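Local coordinates for UspA domain-containing protein (Pyrococcus horikoshii, PDB 2DUM) that is of unknown function but belongs to the universal stress protein A family, consistent with a role in the response to stress, at residues R6-P11 with M31-V36; E115-L120 with T147-L152. All blocks are in the same frame, centred on the assembly; numbering follows the deposited sequence.

Overall arrangement
Both contacts sit on the five-stranded parallel sheet of the universal stress protein domain, whose strands run in the order 95-103, 35-43, 7-11, 120-124, 151-154. Contact 1 joins strand 7-11 to strand 35-43 and the residues leading into it; contact 2, on the other side of strand 7-11, joins the approaches to strands 120-124 and 151-154. Their centres lie about 11 Å apart, and contact 1 is complete in sequence before the first residue of contact 2. They meet directly: Lys-7 N lies 2.9 Å from Ser-119 OG and Leu-9 N 3.0 Å from Leu-120 O, both probable hydrogen bonds. Each contact also touches the second subunit.

Contact 1. Residues R6-P11 with M31-V36; sequences RKVLFP and MEVGEV
Arg-6, Lys-7 and Val-8 run parallel to Gly-34, Glu-35 and Val-36, joined by a hydrogen bond from Glu-35 N to Arg-6 O (2.9 Å), in which the N-H comes from above the carbonyl plane. The two segments belong to neighbouring strands of a beta-alpha-beta unit, 7-11 and 35-43, with helix 16-28 as the crossover between them. Gly-34, which has no side chain, brings its CA to 3.2 Å from that same Arg-6 O.

Lys-7 and Glu-35 point to one face of the sheet, Val-8 and Val-36 to the other. The lysine and glutamate lie side by side and point the same way. Both chains leave with CG anti to the backbone N (chi1 -175° and 178°), but Glu-35 stays extended while Lys-7 bends near its end, leaving a long salt bridge of 3.7 Å from Lys-7 NZ to Glu-35 OE1. Arg-97 on strand 95-103 gives Glu-35 a second cationic partner.

Val-8 packs against two valines, Val-36 on its own face and Val-33 from the loop before strand 35-43. Both of its methyls meet the same branch of Val-33, with CG1 of Val-8 4.0 Å from CG1 of Val-33, the two side chains crossing at about a right angle. Its CG2 also rests 3.9 Å from Val-36 CB. Farther along, Phe-10 CB touches Val-36 CG2 at 4.2 Å, while its ring leads away to meet Phe-91 edge-to-face.

The chemistry thus sets a buried valine cluster apart from a partly exposed charged pair, in which the carboxylate of Glu-35 probably shares its charge between Lys-7 and Arg-97.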
# COMPACT_ATOMS: atom_id res chain seq x y z
N ARG A 6 4.17 9.17 -9.91
CA ARG A 6 4.51 10.48 -10.41
C ARG A 6 5.18 11.36 -9.37
O ARG A 6 6.08 12.15 -9.75
CB ARG A 6 3.33 11.21 -11.02
CG ARG A 6 2.45 11.62 -10.04
CD ARG A 6 1.52 12.67 -10.55
NE ARG A 6 0.40 12.15 -11.39
CZ ARG A 6 0.02 10.87 -11.69
NH1 ARG A 6 0.62 9.68 -11.20
NH2 ARG A 6 -1.07 10.82 -12.53
N LYS A 7 4.80 11.22 -8.09
CA LYS A 7 5.37 12.00 -7.06
C LYS A 7 5.27 11.26 -5.71
O LYS A 7 4.57 11.61 -4.79
CB LYS A 7 4.71 13.35 -7.03
CG LYS A 7 5.37 14.33 -5.98
CD LYS A 7 4.40 15.45 -5.61
CE LYS A 7 4.41 16.58 -6.64
NZ LYS A 7 5.18 17.70 -5.95
N VAL A 8 5.95 10.18 -5.57
CA VAL A 8 5.67 9.46 -4.37
C VAL A 8 6.34 10.14 -3.20
O VAL A 8 7.34 10.85 -3.41
CB VAL A 8 6.14 8.02 -4.53
CG1 VAL A 8 5.79 7.58 -5.93
CG2 VAL A 8 7.67 7.88 -4.21
N LEU A 9 5.80 9.92 -1.99
CA LEU A 9 6.44 10.49 -0.79
C LEU A 9 6.85 9.33 -0.02
O LEU A 9 6.20 8.26 -0.07
CB LEU A 9 5.40 11.23 0.05
CG LEU A 9 5.49 11.98 1.40
CD1 LEU A 9 5.91 11.11 2.44
CD2 LEU A 9 6.44 13.14 1.36
N PHE A 10 7.87 9.51 0.77
CA PHE A 10 8.50 8.39 1.34
C PHE A 10 9.21 8.92 2.52
O PHE A 10 10.20 9.61 2.36
CB PHE A 10 9.55 7.86 0.36
CG PHE A 10 10.43 6.86 0.96
CD1 PHE A 10 11.55 7.23 1.62
CD2 PHE A 10 10.07 5.56 0.98
CE1 PHE A 10 12.34 6.35 2.24
CE2 PHE A 10 10.88 4.63 1.63
CZ PHE A 10 12.03 5.06 2.25
N PRO A 11 8.65 8.73 3.68
CA PRO A 11 9.22 8.93 4.98
C PRO A 11 10.30 7.97 5.43
O PRO A 11 10.06 6.74 5.51
CB PRO A 11 8.03 8.76 5.86
CG PRO A 11 6.86 9.21 4.89
CD PRO A 11 7.22 8.44 3.76
N MET A 31 9.81 0.23 -12.27
CA MET A 31 9.14 1.29 -13.06
C MET A 31 9.80 2.59 -12.62
O MET A 31 10.64 2.61 -11.65
CB MET A 31 7.61 1.35 -12.83
CG MET A 31 6.85 0.01 -12.96
SD MET A 31 5.13 0.26 -13.02
CE MET A 31 4.91 1.29 -11.63
N GLU A 32 9.49 3.68 -13.30
CA GLU A 32 10.27 4.80 -12.96
C GLU A 32 9.41 5.89 -12.32
O GLU A 32 8.40 6.37 -12.88
CB GLU A 32 11.07 5.20 -14.17
CG GLU A 32 10.46 6.31 -14.96
CD GLU A 32 11.54 7.25 -15.56
OE1 GLU A 32 11.35 7.63 -16.77
OE2 GLU A 32 12.56 7.57 -14.83
N VAL A 33 9.74 6.17 -11.09
CA VAL A 33 9.17 7.25 -10.29
C VAL A 33 9.41 8.67 -10.94
O VAL A 33 10.45 8.87 -11.58
CB VAL A 33 9.86 7.14 -8.92
CG1 VAL A 33 9.19 7.97 -7.92
CG2 VAL A 33 9.94 5.66 -8.47
N GLY A 34 8.44 9.62 -10.86
CA GLY A 34 8.58 10.99 -11.40
C GLY A 34 9.49 11.71 -10.42
O GLY A 34 10.70 11.78 -10.64
N GLU A 35 8.95 12.16 -9.29
CA GLU A 35 9.70 12.77 -8.17
C GLU A 35 9.48 12.02 -6.87
O GLU A 35 8.40 11.60 -6.56
CB GLU A 35 9.19 14.19 -8.04
CG GLU A 35 9.73 15.18 -6.91
CD GLU A 35 8.92 16.59 -7.02
OE1 GLU A 35 8.90 17.42 -6.06
OE2 GLU A 35 8.23 16.85 -8.08
N VAL A 36 10.49 11.86 -6.07
CA VAL A 36 10.23 11.39 -4.68
C VAL A 36 10.55 12.47 -3.56
O VAL A 36 11.60 13.08 -3.54
CB VAL A 36 10.92 10.02 -4.40
CG1 VAL A 36 12.04 9.90 -5.26
CG2 VAL A 36 11.37 9.85 -2.91

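Contact 2. Residues E115-L120 with T147-L152; sequences EENVSL and TKKPVL
Lys-149 reaches over to the backbone of Val-118 and makes the hydrogen bond of this contact, NZ to Val-118 O at 2.7 Å. The ammonium approaches in the carbonyl plane with a C=O...N angle of 153°, brought there by a chain that bends at chi2 (61°) and again at chi4. Asn-117 ND2 is only 2.9 Å from Lys-149 NZ, but both are donors, both probably held there by Asp-158 of the second subunit, whose OD2 takes a salt bridge from the lysine and a hydrogen bond from the amide. With an alanine here in place of Lys-149, Val-118 O would probably lose this donor and Asp-158 of the second subunit its cationic partner.

Apolar contacts follow. The lysine's own CG lies 3.9 Å from CG2 of Val-118. Leu-120 lays its two methyls along residues 150-152: CD1 against the backbone of Pro-150 and 3.8 Å from its CB, CD2 touching Leu-152 CB at 4.0 Å.

As a separate close packing contact, the proline ring sits against the carbonyl of Ser-119.

Val-151 and Leu-152 pair antiparallel with a strand of the second subunit, carrying the sheet across the dimer interface. Beside that apolar seam, a buried ammonium satisfied by a carbonyl of its own chain and a carboxylate of the other links the loop 116-119 to the second subunit.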
# COMPACT_ATOMS: atom_id res chain seq x y z
N GLU A 115 -0.49 18.26 1.28
CA GLU A 115 -0.05 19.57 0.86
C GLU A 115 0.81 19.61 -0.40
O GLU A 115 0.88 20.66 -1.04
CB GLU A 115 0.84 20.22 1.92
CG GLU A 115 0.31 20.54 3.30
CD GLU A 115 1.48 20.83 4.25
OE1 GLU A 115 1.24 21.06 5.45
OE2 GLU A 115 2.67 20.81 3.80
N GLU A 116 1.57 18.56 -0.72
CA GLU A 116 2.23 18.55 -2.00
C GLU A 116 1.52 17.80 -3.07
O GLU A 116 2.16 17.42 -4.07
CB GLU A 116 3.60 17.96 -1.91
CG GLU A 116 4.60 19.01 -2.08
CD GLU A 116 4.55 19.79 -0.86
OE1 GLU A 116 4.05 19.14 0.10
OE2 GLU A 116 4.95 21.00 -0.89
N ASN A 117 0.22 17.60 -2.86
CA ASN A 117 -0.56 16.81 -3.73
C ASN A 117 0.29 15.71 -4.38
O ASN A 117 0.65 15.76 -5.57
CB ASN A 117 -1.27 17.67 -4.72
CG ASN A 117 -2.37 16.91 -5.39
OD1 ASN A 117 -2.67 17.11 -6.58
ND2 ASN A 117 -2.95 15.94 -4.66
N VAL A 118 0.67 14.74 -3.55
CA VAL A 118 1.51 13.61 -3.96
C VAL A 118 0.62 12.50 -4.51
O VAL A 118 -0.55 12.43 -4.15
CB VAL A 118 2.37 13.06 -2.79
CG1 VAL A 118 2.97 14.12 -2.07
CG2 VAL A 118 1.58 12.14 -1.83
N SER A 119 1.21 11.62 -5.34
CA SER A 119 0.47 10.55 -6.02
C SER A 119 0.24 9.39 -5.12
O SER A 119 -0.81 8.80 -5.22
CB SER A 119 1.20 10.06 -7.27
OG SER A 119 2.52 9.77 -6.91
N LEU A 120 1.21 9.11 -4.27
CA LEU A 120 1.30 7.95 -3.47
C LEU A 120 2.04 8.30 -2.22
O LEU A 120 2.88 9.20 -2.24
CB LEU A 120 2.16 6.91 -4.16
CG LEU A 120 2.22 5.55 -3.48
CD1 LEU A 120 0.87 5.02 -3.03
CD2 LEU A 120 2.71 4.51 -4.40
N THR A 147 -5.01 9.19 6.22
CA THR A 147 -4.80 9.76 4.89
C THR A 147 -5.91 9.53 3.85
O THR A 147 -6.77 8.70 4.07
CB THR A 147 -3.46 9.37 4.37
OG1 THR A 147 -3.10 10.33 3.40
CG2 THR A 147 -3.44 8.01 3.74
N LYS A 148 -5.91 10.31 2.76
CA LYS A 148 -6.84 10.11 1.58
C LYS A 148 -6.09 9.61 0.34
O LYS A 148 -6.62 8.85 -0.54
CB LYS A 148 -7.54 11.40 1.15
CG LYS A 148 -8.05 12.29 2.28
CD LYS A 148 -9.03 11.61 3.22
CE LYS A 148 -9.28 12.53 4.43
NZ LYS A 148 -9.33 13.92 3.89
N LYS A 149 -4.84 10.05 0.29
CA LYS A 149 -3.81 9.50 -0.57
C LYS A 149 -3.74 7.89 -0.59
O LYS A 149 -4.26 7.21 0.35
CB LYS A 149 -2.49 10.21 -0.21
CG LYS A 149 -2.15 11.53 -0.96
CD LYS A 149 -3.13 12.63 -0.76
CE LYS A 149 -2.82 13.80 -1.63
NZ LYS A 149 -2.81 13.45 -3.13
N PRO A 150 -3.23 7.28 -1.71
CA PRO A 150 -2.92 5.84 -1.72
C PRO A 150 -1.64 5.52 -1.01
O PRO A 150 -0.89 6.47 -0.70
CB PRO A 150 -2.91 5.48 -3.18
CG PRO A 150 -2.62 6.74 -3.92
CD PRO A 150 -3.11 7.88 -3.06
N VAL A 151 -1.42 4.24 -0.65
CA VAL A 151 -0.33 3.93 0.27
C VAL A 151 0.35 2.63 -0.03
O VAL A 151 -0.31 1.61 -0.08
CB VAL A 151 -0.76 3.88 1.75
CG1 VAL A 151 0.43 3.40 2.67
CG2 VAL A 151 -1.20 5.21 2.25
N LEU A 152 1.67 2.65 -0.20
CA LEU A 152 2.35 1.43 -0.53
C LEU A 152 3.05 0.95 0.76
O LEU A 152 3.98 1.60 1.37
CB LEU A 152 3.38 1.74 -1.61
CG LEU A 152 3.51 0.76 -2.78
CD1 LEU A 152 4.83 0.87 -3.43
CD2 LEU A 152 3.45 -0.57 -2.37